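Local coordinates for kinesin-like protein Nod (Drosophila melanogaster, PDB 3DC4) that binds and hydrolyses ATP in its kinesin motor domain, tracks microtubule ends without being a motile kinesin, and is required for segregating non-exchange chromosomes in meiosis, at residues E162-L167 with M174-A179; R236-D241 with Q297-A302; P286-D289 with T293-L296. All coordinates share one frame; numbering follows the deposited sequence.

Interaction 1. Residues E162-L167 with M174-A179; sequences EKPFDL and MPMVAA
Pro164 and Met176 are joined by the one direct hydrogen bond between these segments, from Met176 N to Pro164 O at 3.0 Å. The bond is bent, with an N-H...O angle of 131°, and the donor sits 20° off the plane of the carbonyl. Pro164 O also receives a CA-H...O contact from Pro175 CA at 3.5 Å, so it is approached by two successive residues of 174-179. Two residues along the strand, a water carries the connection: it accepts from Asp166 N at 2.7 Å and donates to Met174 O at 2.6 Å. The chain of 174-179 thus follows strand 164-166 as an irregular neighbour.

The apolar part centres on Met176. CG lies beside the backbone N (chi1 -66°) and the chain bends at chi3, which brings the methyl CE back over the strand. There Met176 CE touches Pro164 CB at 3.7 Å and comes within 3.4 Å of Asp166 N, while Met176 SD rests near Asp166 CB. Phe165 CB points away from 174-179, yet the ring reaches back: Phe165 CE1 meets Pro175 CD at 3.6 Å, the two side chains lying side by side and pointing the same way, and Phe165 CD1 comes 3.4 Å from Met174 O.

The carboxylate of Asp166 accepts from the backbone N of Thr185 and of Leu168. The Phe165 ring has a cation-pi partner in Arg207. Hairpin and following loop lie away from the ADP site, consistent with the lobe that in relatives carries microtubule-facing loop L8. Within the kinesin motor domain, strand 164-166 forms this hairpin with strand 151-160, where Phe165 pairs with Glu158 and packs on Tyr160; residues 174-179 run past it on the way to strand 187-188, another antiparallel neighbour of strand 151-160.

Interaction 2. Residues R236-D241 with Q297-A302; sequences RMNIVD and QASLTA
Asn238 and Ser299 form the tight part of this contact. Asn238 ND2 donates to Ser299 OG at 2.7 Å with an N-H...O angle of 151°, and the oxygen lies almost in the amide plane, only 5° out of it. Both side chains are buried and both CB atoms point toward the other segment. The amide has further partners: OD1 bonds to Thr225 OG1 and ND2 also to Thr97 OG1, which should fix the rotation of the group and satisfies both its oxygen and its nitrogen.

Towards the partly exposed side the contact becomes looser and purely van der Waals. Arg236 CD passes Ser299 OG at 3.6 Å; beyond it the chain stays extended from CG to NE (chi3 178°) and carries the guanidinium out to Ala298. There Ala298 CB sits over the centre of one face of the group, 3.8 Å from Arg236 CZ, a methyl laid on a flat cation.

Away from this contact, the strand ends at Asp241, first residue of the kinesin switch II sequence DLAGSE, whose OD1 bonds Ser109 OG of the P-loop in the ADP pocket. Strand 234-241 lies between the parallel strand 96-101 and the antiparallel strand 220-229. Ala298 and Ser299 lie on one face of that sheet, in the link from helix 291-295 to strand 305-312; on the other, Met237 and Ile239 pack against helix 127-141.

Interaction 3. Residues P286-D289 with T293-L296; sequences PYRD and TTVL
The kinesin sequence PYRDS, which in other kinesins belongs to loop L12 and leads into the next helix on the microtubule-facing side, here forms a short 3-10 turn around Tyr287 to Asp289, packed beside helix 291-295. The two are joined through one carbonyl, Tyr287 O, which receives the side-chain hydroxyl of Thr293. Thr293 OG1 donates to Tyr287 O at 2.6 Å. It comes in at an angle, the C=O...O angle being 132° and the donor tilted 32° from the carbonyl plane. The hydroxyl is turned there by chi1 of 48°, which places OG1 between the backbone N and the carbonyl carbon.

Thr294 approaches the same carbonyl. Thr294 OG1, beside its own backbone N, lies 3.0 Å from Tyr287 O and also 3.5 Å from Arg288 CA. Two consecutive threonines therefore gather round a single oxygen. Ser290 is a second partner of both hydroxyls, through OG for Thr293 and through O for Thr294, where it is the stronger one and the single proton is shared between two acceptors within reach.

The turn itself is closed by the backbone bond from Asp289 N to Pro286 O at 3.1 Å. Helix 267-279 touches Tyr287 through Val274 and Thr293 through Ile271, and its Lys273 forms a salt bridge with Asp289. The Tyr287 ring, whose OH bonds to Leu300 O, passes the helix backbone obliquely, with Tyr287 CD2 3.6 Å from Thr293 O.

How the interactions relate
From the N terminus, interaction 1 comes first: it closes a short loop after strand 164-166, beside strand 151-160, and is complete before interaction 2 begins. Interaction 2 closes a much longer loop, from strand 234-241 to the residues that precede strand 305-312, and interaction 3 forms within that span, setting a turn against helix 291-295. Interactions 2 and 3 touch, Gln297 lying against Tyr287 and Leu296 against Asn238. Interaction 1 does not touch the others, though its nearest atoms come to about 4 Å from those of interaction 3, and Glu162 OE1 bonds Val291 N at the start of the helix that carries 293-296.

Interaction 1. Residues E162-L167 with M174-A179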
loop_
_atom_site.group_PDB
_atom_site.type_symbol
_atom_site.label_atom_id
_atom_site.label_comp_id
_atom_site.label_asym_id
_atom_site.label_seq_id
_atom_site.Cartn_x
_atom_site.Cartn_y
_atom_site.Cartn_z
ATOM N N GLU A 162 -4.320 -7.991 15.157
ATOM C CA GLU A 162 -3.142 -8.822 14.929
ATOM C C GLU A 162 -3.464 -10.276 14.620
ATOM O O GLU A 162 -2.863 -11.185 15.188
ATOM C CB GLU A 162 -2.200 -8.752 16.131
ATOM C CG GLU A 162 -1.471 -7.430 16.240
ATOM C CD GLU A 162 -0.723 -7.089 14.965
ATOM O OE1 GLU A 162 0.219 -7.832 14.607
ATOM O OE2 GLU A 162 -1.086 -6.082 14.317
ATOM N N LYS A 163 -4.411 -10.484 13.712
ATOM C CA LYS A 163 -4.814 -11.819 13.301
ATOM C C LYS A 163 -5.220 -11.787 11.835
ATOM O O LYS A 163 -6.121 -11.044 11.447
ATOM C CB LYS A 163 -5.984 -12.303 14.155
ATOM C CG LYS A 163 -5.671 -12.391 15.644
ATOM C CD LYS A 163 -6.862 -12.900 16.437
ATOM C CE LYS A 163 -8.060 -11.975 16.291
ATOM N NZ LYS A 163 -9.231 -12.469 17.068
ATOM N N PRO A 164 -4.549 -12.591 10.998
ATOM C CA PRO A 164 -4.830 -12.665 9.561
ATOM C C PRO A 164 -6.105 -13.444 9.221
ATOM O O PRO A 164 -6.363 -14.512 9.783
ATOM C CB PRO A 164 -3.578 -13.334 9.007
ATOM C CG PRO A 164 -3.199 -14.264 10.110
ATOM C CD PRO A 164 -3.365 -13.400 11.337
ATOM N N PHE A 165 -6.887 -12.894 8.296
ATOM C CA PHE A 165 -8.137 -13.499 7.847
ATOM C C PHE A 165 -8.220 -13.499 6.321
ATOM O O PHE A 165 -8.002 -12.470 5.677
ATOM C CB PHE A 165 -9.331 -12.727 8.412
ATOM C CG PHE A 165 -9.494 -12.870 9.895
ATOM C CD1 PHE A 165 -10.102 -14.001 10.433
ATOM C CD2 PHE A 165 -9.020 -11.888 10.759
ATOM C CE1 PHE A 165 -10.235 -14.153 11.811
ATOM C CE2 PHE A 165 -9.147 -12.028 12.139
ATOM C CZ PHE A 165 -9.757 -13.164 12.666
ATOM N N ASP A 166 -8.539 -14.657 5.750
ATOM C CA ASP A 166 -8.662 -14.797 4.303
ATOM C C ASP A 166 -10.096 -14.452 3.916
ATOM O O ASP A 166 -11.008 -15.256 4.108
ATOM C CB ASP A 166 -8.342 -16.233 3.894
ATOM C CG ASP A 166 -8.196 -16.394 2.398
ATOM O OD1 ASP A 166 -8.659 -15.509 1.641
ATOM O OD2 ASP A 166 -7.626 -17.420 1.977
ATOM N N LEU A 167 -10.289 -13.254 3.372
ATOM C CA LEU A 167 -11.615 -12.779 2.984
ATOM C C LEU A 167 -12.196 -13.382 1.709
ATOM O O LEU A 167 -13.337 -13.093 1.358
ATOM C CB LEU A 167 -11.602 -11.252 2.852
ATOM C CG LEU A 167 -11.755 -10.427 4.137
ATOM C CD1 LEU A 167 -10.833 -10.934 5.210
ATOM C CD2 LEU A 167 -11.499 -8.961 3.832
ATOM N N MET A 174 -12.202 -16.965 10.233
ATOM C CA MET A 174 -11.311 -17.880 10.935
ATOM C C MET A 174 -9.858 -17.430 10.808
ATOM O O MET A 174 -9.356 -17.229 9.704
ATOM C CB MET A 174 -11.455 -19.295 10.372
ATOM C CG MET A 174 -12.737 -20.002 10.771
ATOM S SD MET A 174 -12.807 -20.298 12.550
ATOM C CE MET A 174 -11.500 -21.518 12.735
ATOM N N PRO A 175 -9.166 -17.268 11.946
ATOM C CA PRO A 175 -7.763 -16.841 11.972
ATOM C C PRO A 175 -6.848 -17.789 11.201
ATOM O O PRO A 175 -7.151 -18.972 11.061
ATOM C CB PRO A 175 -7.439 -16.828 13.464
ATOM C CG PRO A 175 -8.753 -16.494 14.093
ATOM C CD PRO A 175 -9.708 -17.361 13.312
ATOM N N MET A 176 -5.733 -17.265 10.702
ATOM C CA MET A 176 -4.762 -18.074 9.967
ATOM C C MET A 176 -3.470 -18.144 10.771
ATOM O O MET A 176 -3.205 -17.279 11.606
ATOM C CB MET A 176 -4.464 -17.464 8.595
ATOM C CG MET A 176 -5.634 -17.453 7.630
ATOM S SD MET A 176 -5.134 -16.877 5.990
ATOM C CE MET A 176 -5.173 -15.104 6.231
ATOM N N VAL A 177 -2.665 -19.169 10.517
ATOM C CA VAL A 177 -1.407 -19.335 11.233
ATOM C C VAL A 177 -0.410 -20.197 10.460
ATOM O O VAL A 177 -0.754 -21.267 9.955
ATOM C CB VAL A 177 -1.647 -19.962 12.629
ATOM C CG1 VAL A 177 -2.339 -21.308 12.486
ATOM C CG2 VAL A 177 -0.327 -20.113 13.370
ATOM N N ALA A 178 0.827 -19.715 10.373
ATOM C CA ALA A 178 1.897 -20.422 9.675
ATOM C C ALA A 178 1.543 -20.713 8.220
ATOM O O ALA A 178 2.088 -21.637 7.614
ATOM C CB ALA A 178 2.221 -21.723 10.403
ATOM N N ALA A 179 0.632 -19.923 7.661
ATOM C CA ALA A 179 0.212 -20.111 6.280
ATOM C C ALA A 179 -0.347 -18.830 5.674
ATOM O O ALA A 179 -0.576 -18.755 4.468
ATOM C CB ALA A 179 -0.826 -21.218 6.203
HETATM O O HOH W 1 -9.772 -16.661 7.157
#

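Interaction 2. Residues R236-D241 with Q297-A302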
loop_
_atom_site.group_PDB
_atom_site.type_symbol
_atom_site.label_atom_id
_atom_site.label_comp_id
_atom_site.label_asym_id
_atom_site.label_seq_id
_atom_site.Cartn_x
_atom_site.Cartn_y
_atom_site.Cartn_z
ATOM N N ARG A 236 4.252 -9.916 -6.746
ATOM C CA ARG A 236 3.067 -9.412 -6.088
ATOM C C ARG A 236 3.014 -7.901 -6.034
ATOM O O ARG A 236 4.042 -7.239 -5.909
ATOM C CB ARG A 236 3.016 -9.924 -4.643
ATOM C CG ARG A 236 3.240 -11.427 -4.443
ATOM C CD ARG A 236 3.475 -11.725 -2.954
ATOM N NE ARG A 236 3.664 -13.143 -2.646
ATOM C CZ ARG A 236 4.752 -13.844 -2.955
ATOM N NH1 ARG A 236 4.826 -15.129 -2.627
ATOM N NH2 ARG A 236 5.765 -13.265 -3.592
ATOM N N MET A 237 1.808 -7.363 -6.152
ATOM C CA MET A 237 1.611 -5.935 -5.998
ATOM C C MET A 237 0.654 -5.867 -4.825
ATOM O O MET A 237 -0.545 -6.087 -4.975
ATOM C CB MET A 237 0.967 -5.262 -7.215
ATOM C CG MET A 237 0.517 -3.838 -6.871
ATOM S SD MET A 237 0.584 -2.642 -8.200
ATOM C CE MET A 237 2.375 -2.393 -8.397
ATOM N N ASN A 238 1.207 -5.589 -3.652
ATOM C CA ASN A 238 0.426 -5.500 -2.433
ATOM C C ASN A 238 -0.111 -4.092 -2.242
ATOM O O ASN A 238 0.656 -3.139 -2.103
ATOM C CB ASN A 238 1.294 -5.839 -1.224
ATOM C CG ASN A 238 1.950 -7.203 -1.341
ATOM O OD1 ASN A 238 1.266 -8.226 -1.422
ATOM N ND2 ASN A 238 3.276 -7.223 -1.365
ATOM N N ILE A 239 -1.431 -3.971 -2.228
ATOM C CA ILE A 239 -2.082 -2.695 -2.011
ATOM C C ILE A 239 -2.583 -2.771 -0.582
ATOM O O ILE A 239 -3.543 -3.494 -0.276
ATOM C CB ILE A 239 -3.262 -2.489 -2.984
ATOM C CG1 ILE A 239 -2.739 -2.514 -4.424
ATOM C CG2 ILE A 239 -3.946 -1.156 -2.709
ATOM C CD1 ILE A 239 -1.649 -1.489 -4.706
ATOM N N VAL A 240 -1.914 -2.037 0.298
ATOM C CA VAL A 240 -2.258 -2.050 1.711
ATOM C C VAL A 240 -2.990 -0.801 2.184
ATOM O O VAL A 240 -2.549 0.321 1.947
ATOM C CB VAL A 240 -0.990 -2.230 2.553
ATOM C CG1 VAL A 240 -1.364 -2.493 3.997
ATOM C CG2 VAL A 240 -0.160 -3.369 1.979
ATOM N N ASP A 241 -4.107 -1.022 2.867
ATOM C CA ASP A 241 -4.943 0.049 3.388
ATOM C C ASP A 241 -5.030 -0.204 4.895
ATOM O O ASP A 241 -5.839 -1.014 5.354
ATOM C CB ASP A 241 -6.318 -0.055 2.729
ATOM C CG ASP A 241 -7.252 1.068 3.115
ATOM O OD1 ASP A 241 -8.442 0.969 2.751
ATOM O OD2 ASP A 241 -6.826 2.044 3.763
ATOM N N GLN A 297 6.063 -10.705 4.330
ATOM C CA GLN A 297 7.445 -11.170 4.412
ATOM C C GLN A 297 8.082 -11.450 3.056
ATOM O O GLN A 297 9.223 -11.059 2.812
ATOM C CB GLN A 297 7.523 -12.432 5.265
ATOM C CG GLN A 297 8.939 -12.815 5.631
ATOM C CD GLN A 297 8.984 -14.068 6.464
ATOM O OE1 GLN A 297 8.143 -14.266 7.337
ATOM N NE2 GLN A 297 9.970 -14.921 6.205
ATOM N N ALA A 298 7.348 -12.131 2.180
ATOM C CA ALA A 298 7.856 -12.461 0.855
ATOM C C ALA A 298 8.038 -11.219 -0.008
ATOM O O ALA A 298 8.789 -11.242 -0.979
ATOM C CB ALA A 298 6.914 -13.444 0.160
ATOM N N SER A 299 7.347 -10.137 0.335
ATOM C CA SER A 299 7.463 -8.911 -0.445
ATOM C C SER A 299 8.476 -7.934 0.148
ATOM O O SER A 299 8.902 -6.996 -0.521
ATOM C CB SER A 299 6.094 -8.243 -0.582
ATOM O OG SER A 299 5.225 -9.075 -1.331
ATOM N N LEU A 300 8.860 -8.169 1.400
ATOM C CA LEU A 300 9.832 -7.326 2.084
ATOM C C LEU A 300 11.208 -7.975 1.994
ATOM O O LEU A 300 11.832 -8.293 3.004
ATOM C CB LEU A 300 9.428 -7.147 3.552
ATOM C CG LEU A 300 8.134 -6.354 3.771
ATOM C CD1 LEU A 300 7.773 -6.322 5.243
ATOM C CD2 LEU A 300 8.326 -4.935 3.229
ATOM N N THR A 301 11.671 -8.166 0.767
ATOM C CA THR A 301 12.955 -8.797 0.513
ATOM C C THR A 301 13.829 -7.955 -0.405
ATOM O O THR A 301 13.416 -6.897 -0.885
ATOM C CB THR A 301 12.751 -10.177 -0.122
ATOM O OG1 THR A 301 11.856 -10.058 -1.235
ATOM C CG2 THR A 301 12.163 -11.142 0.894
ATOM N N ALA A 302 15.045 -8.431 -0.645
ATOM C CA ALA A 302 15.985 -7.723 -1.502
ATOM C C ALA A 302 15.396 -7.414 -2.869
ATOM O O ALA A 302 14.646 -8.211 -3.431
ATOM C CB ALA A 302 17.266 -8.540 -1.663
#

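Interaction 3. Residues P286-D289 with T293-L296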
loop_
_atom_site.group_PDB
_atom_site.type_symbol
_atom_site.label_atom_id
_atom_site.label_comp_id
_atom_site.label_asym_id
_atom_site.label_seq_id
_atom_site.Cartn_x
_atom_site.Cartn_y
_atom_site.Cartn_z
ATOM N N PRO A 286 13.182 -8.984 11.818
ATOM C CA PRO A 286 12.024 -9.035 12.715
ATOM C C PRO A 286 10.673 -9.106 12.007
ATOM O O PRO A 286 9.773 -8.317 12.290
ATOM C CB PRO A 286 12.182 -7.766 13.545
ATOM C CG PRO A 286 12.760 -6.811 12.553
ATOM C CD PRO A 286 13.810 -7.649 11.852
ATOM N N TYR A 287 10.534 -10.058 11.091
ATOM C CA TYR A 287 9.284 -10.221 10.358
ATOM C C TYR A 287 8.120 -10.537 11.295
ATOM O O TYR A 287 7.012 -10.029 11.112
ATOM C CB TYR A 287 9.417 -11.338 9.313
ATOM C CG TYR A 287 10.288 -10.986 8.123
ATOM C CD1 TYR A 287 11.396 -11.763 7.788
ATOM C CD2 TYR A 287 9.990 -9.881 7.318
ATOM C CE1 TYR A 287 12.186 -11.448 6.683
ATOM C CE2 TYR A 287 10.773 -9.557 6.213
ATOM C CZ TYR A 287 11.869 -10.345 5.900
ATOM O OH TYR A 287 12.655 -10.033 4.813
ATOM N N ARG A 288 8.371 -11.368 12.303
ATOM C CA ARG A 288 7.319 -11.751 13.238
ATOM C C ARG A 288 6.964 -10.698 14.280
ATOM O O ARG A 288 6.154 -10.950 15.172
ATOM C CB ARG A 288 7.680 -13.075 13.922
ATOM C CG ARG A 288 7.640 -14.260 12.971
ATOM C CD ARG A 288 7.613 -15.582 13.714
ATOM N NE ARG A 288 7.345 -16.704 12.816
ATOM C CZ ARG A 288 7.093 -17.944 13.224
ATOM N NH1 ARG A 288 7.074 -18.225 14.521
ATOM N NH2 ARG A 288 6.859 -18.902 12.336
ATOM N N ASP A 289 7.564 -9.517 14.166
ATOM C CA ASP A 289 7.265 -8.435 15.096
ATOM C C ASP A 289 5.803 -8.015 14.965
ATOM O O ASP A 289 5.235 -7.428 15.885
ATOM C CB ASP A 289 8.186 -7.237 14.836
ATOM C CG ASP A 289 9.361 -7.189 15.798
ATOM O OD1 ASP A 289 9.705 -8.247 16.360
ATOM O OD2 ASP A 289 9.941 -6.099 15.987
ATOM N N THR A 293 4.075 -7.425 8.839
ATOM C CA THR A 293 5.380 -7.757 8.282
ATOM C C THR A 293 5.541 -9.256 8.039
ATOM O O THR A 293 6.431 -9.681 7.304
ATOM C CB THR A 293 6.528 -7.236 9.186
ATOM O OG1 THR A 293 6.279 -7.596 10.552
ATOM C CG2 THR A 293 6.643 -5.721 9.070
ATOM N N THR A 294 4.679 -10.054 8.659
ATOM C CA THR A 294 4.719 -11.497 8.477
ATOM C C THR A 294 4.020 -11.829 7.157
ATOM O O THR A 294 4.561 -12.551 6.321
ATOM C CB THR A 294 4.011 -12.221 9.645
ATOM O OG1 THR A 294 4.750 -12.001 10.853
ATOM C CG2 THR A 294 3.932 -13.719 9.384
ATOM N N VAL A 295 2.825 -11.278 6.964
ATOM C CA VAL A 295 2.070 -11.507 5.735
ATOM C C VAL A 295 2.828 -10.976 4.520
ATOM O O VAL A 295 2.811 -11.587 3.452
ATOM C CB VAL A 295 0.691 -10.826 5.800
ATOM C CG1 VAL A 295 -0.023 -10.963 4.458
ATOM C CG2 VAL A 295 -0.139 -11.458 6.908
ATOM N N LEU A 296 3.507 -9.844 4.683
ATOM C CA LEU A 296 4.246 -9.256 3.574
ATOM C C LEU A 296 5.721 -9.671 3.569
ATOM O O LEU A 296 6.533 -9.072 2.875
ATOM C CB LEU A 296 4.135 -7.723 3.630
ATOM C CG LEU A 296 2.714 -7.138 3.593
ATOM C CD1 LEU A 296 2.774 -5.629 3.764
ATOM C CD2 LEU A 296 2.035 -7.502 2.271
#